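Local structure of periplasmic binding protein (Pseudomonas aeruginosa, 2R79) at residues L1-V6 and E22-G27. The protein binds heme in the periplasm and probably hands it on for import into the cell. Numbering follows the deposited sequence.
Sequences LPQRWV and ESKLVG
The carbonyl oxygen of W5 is gripped by two amides in succession: V26 N reaches W5 O at 2.7 Å, and G27 N adds a weak bond to W5 O at 3.5 Å. This goes with a beta bulge: the parallel register slips by one, from W5 beside L25 to V6 beside G27. One step earlier W5 N donates to K24 O (2.7 Å). On one side of this ladder the W5 CB meets L25 CD2 at 3.9 Å. R4 drops to the other side, where its chain bends at chi3 (100°) and lays one face of the guanidinium over V26 CG1, 3.3 Å from R4 NH2. The K24 chain, extended beyond CG, runs past CD1 and NE1 of the indole toward P2. The two strands are the parallel arms of a beta-alpha-beta unit connected through helix 10-18, with 25-28 outermost in its four-stranded parallel sheet. R281 of a second subunit bonds to L25 O. P2 O takes two donors: W5 NE1, from above the carbonyl plane (3.1 Å), pinning the ring's rotation, and a water, at a short and doubtful distance, that also accepts from K24 NZ. The lysine charge would probably make that water a stronger donor.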
loop_
_atom_site.group_PDB
_atom_site.type_symbol
_atom_site.label_atom_id
_atom_site.label_comp_id
_atom_site.label_asym_id
_atom_site.label_seq_id
_atom_site.Cartn_x
_atom_site.Cartn_y
_atom_site.Cartn_z
ATOM N N LEU A 1 -4.729 35.399 26.746
ATOM C CA LEU A 1 -4.108 34.063 26.480
ATOM C C LEU A 1 -3.482 34.017 25.092
ATOM O O LEU A 1 -4.085 34.459 24.117
ATOM C CB LEU A 1 -5.160 32.958 26.583
ATOM C CG LEU A 1 -5.889 32.799 27.918
ATOM C CD1 LEU A 1 -6.901 31.668 27.801
ATOM C CD2 LEU A 1 -4.887 32.518 29.028
ATOM N N PRO A 2 -2.260 33.479 24.985
ATOM C CA PRO A 2 -1.585 33.393 23.683
ATOM C C PRO A 2 -2.401 32.639 22.632
ATOM O O PRO A 2 -3.000 31.601 22.924
ATOM C CB PRO A 2 -0.264 32.698 24.025
ATOM C CG PRO A 2 -0.583 31.920 25.264
ATOM C CD PRO A 2 -1.432 32.883 26.044
ATOM N N GLN A 3 -2.419 33.168 21.409
ATOM C CA GLN A 3 -3.167 32.560 20.312
ATOM C C GLN A 3 -2.288 31.869 19.279
ATOM O O GLN A 3 -2.707 30.896 18.654
ATOM C CB GLN A 3 -4.023 33.612 19.611
ATOM C CG GLN A 3 -5.068 34.236 20.503
ATOM C CD GLN A 3 -5.986 33.209 21.116
ATOM O OE1 GLN A 3 -6.683 32.482 20.408
ATOM N NE2 GLN A 3 -5.993 33.138 22.444
ATOM N N ARG A 4 -1.081 32.385 19.082
ATOM C CA ARG A 4 -0.161 31.790 18.121
ATOM C C ARG A 4 1.038 31.207 18.860
ATOM O O ARG A 4 1.837 31.935 19.448
ATOM C CB ARG A 4 0.308 32.831 17.103
ATOM C CG ARG A 4 -0.820 33.555 16.363
ATOM C CD ARG A 4 -0.326 34.106 15.027
ATOM N NE ARG A 4 -0.720 33.238 13.918
ATOM C CZ ARG A 4 0.055 32.941 12.880
ATOM N NH1 ARG A 4 1.279 33.437 12.800
ATOM N NH2 ARG A 4 -0.400 32.148 11.917
ATOM N N TRP A 5 1.153 29.887 18.818
ATOM C CA TRP A 5 2.230 29.178 19.499
ATOM C C TRP A 5 3.230 28.523 18.561
ATOM O O TRP A 5 2.866 27.992 17.515
ATOM C CB TRP A 5 1.663 28.056 20.372
ATOM C CG TRP A 5 0.784 28.465 21.503
ATOM C CD1 TRP A 5 -0.268 29.333 21.464
ATOM C CD2 TRP A 5 0.817 27.935 22.834
ATOM N NE1 TRP A 5 -0.898 29.373 22.686
ATOM C CE2 TRP A 5 -0.251 28.525 23.546
ATOM C CE3 TRP A 5 1.645 27.017 23.492
ATOM C CZ2 TRP A 5 -0.514 28.225 24.886
ATOM C CZ3 TRP A 5 1.384 26.716 24.824
ATOM C CH2 TRP A 5 0.309 27.320 25.508
ATOM N N VAL A 6 4.494 28.564 18.954
ATOM C CA VAL A 6 5.550 27.895 18.214
ATOM C C VAL A 6 6.136 26.978 19.285
ATOM O O VAL A 6 6.427 27.425 20.399
ATOM C CB VAL A 6 6.613 28.871 17.694
ATOM C CG1 VAL A 6 7.866 28.112 17.294
ATOM C CG2 VAL A 6 6.066 29.613 16.487
ATOM N N GLU A 22 -4.154 22.351 19.382
ATOM C CA GLU A 22 -3.592 22.174 18.042
ATOM C C GLU A 22 -3.792 23.360 17.105
ATOM O O GLU A 22 -2.888 23.707 16.352
ATOM C CB GLU A 22 -4.158 20.921 17.361
ATOM C CG GLU A 22 -3.357 20.520 16.128
ATOM C CD GLU A 22 -3.889 19.275 15.435
ATOM O OE1 GLU A 22 -4.485 18.416 16.116
ATOM O OE2 GLU A 22 -3.696 19.146 14.204
ATOM N N SER A 23 -4.968 23.981 17.145
ATOM C CA SER A 23 -5.234 25.104 16.254
ATOM C C SER A 23 -4.451 26.348 16.647
ATOM O O SER A 23 -4.424 27.326 15.908
ATOM C CB SER A 23 -6.735 25.423 16.212
ATOM O OG SER A 23 -7.187 25.937 17.453
ATOM N N LYS A 24 -3.809 26.321 17.804
ATOM C CA LYS A 24 -3.032 27.474 18.224
ATOM C C LYS A 24 -1.560 27.346 17.852
ATOM O O LYS A 24 -0.807 28.308 17.970
ATOM C CB LYS A 24 -3.189 27.703 19.727
ATOM C CG LYS A 24 -4.583 28.175 20.092
ATOM C CD LYS A 24 -4.717 28.483 21.566
ATOM C CE LYS A 24 -6.093 29.062 21.858
ATOM N NZ LYS A 24 -6.337 29.172 23.320
ATOM N N LEU A 25 -1.160 26.161 17.396
ATOM C CA LEU A 25 0.222 25.916 16.986
ATOM C C LEU A 25 0.443 26.415 15.560
ATOM O O LEU A 25 -0.195 25.928 14.634
ATOM C CB LEU A 25 0.542 24.415 17.042
ATOM C CG LEU A 25 0.811 23.774 18.408
ATOM C CD1 LEU A 25 0.966 22.262 18.257
ATOM C CD2 LEU A 25 2.069 24.386 19.009
ATOM N N VAL A 26 1.340 27.380 15.378
ATOM C CA VAL A 26 1.611 27.894 14.040
ATOM C C VAL A 26 2.958 27.421 13.501
ATOM O O VAL A 26 3.268 27.615 12.327
ATOM C CB VAL A 26 1.565 29.453 13.987
ATOM C CG1 VAL A 26 0.171 29.942 14.355
ATOM C CG2 VAL A 26 2.613 30.050 14.911
ATOM N N GLY A 27 3.753 26.792 14.359
ATOM C CA GLY A 27 5.050 26.300 13.935
ATOM C C GLY A 27 5.685 25.388 14.967
ATOM O O GLY A 27 5.448 25.538 16.167
HETATM O O HOH W 1 -3.979 29.919 24.553
#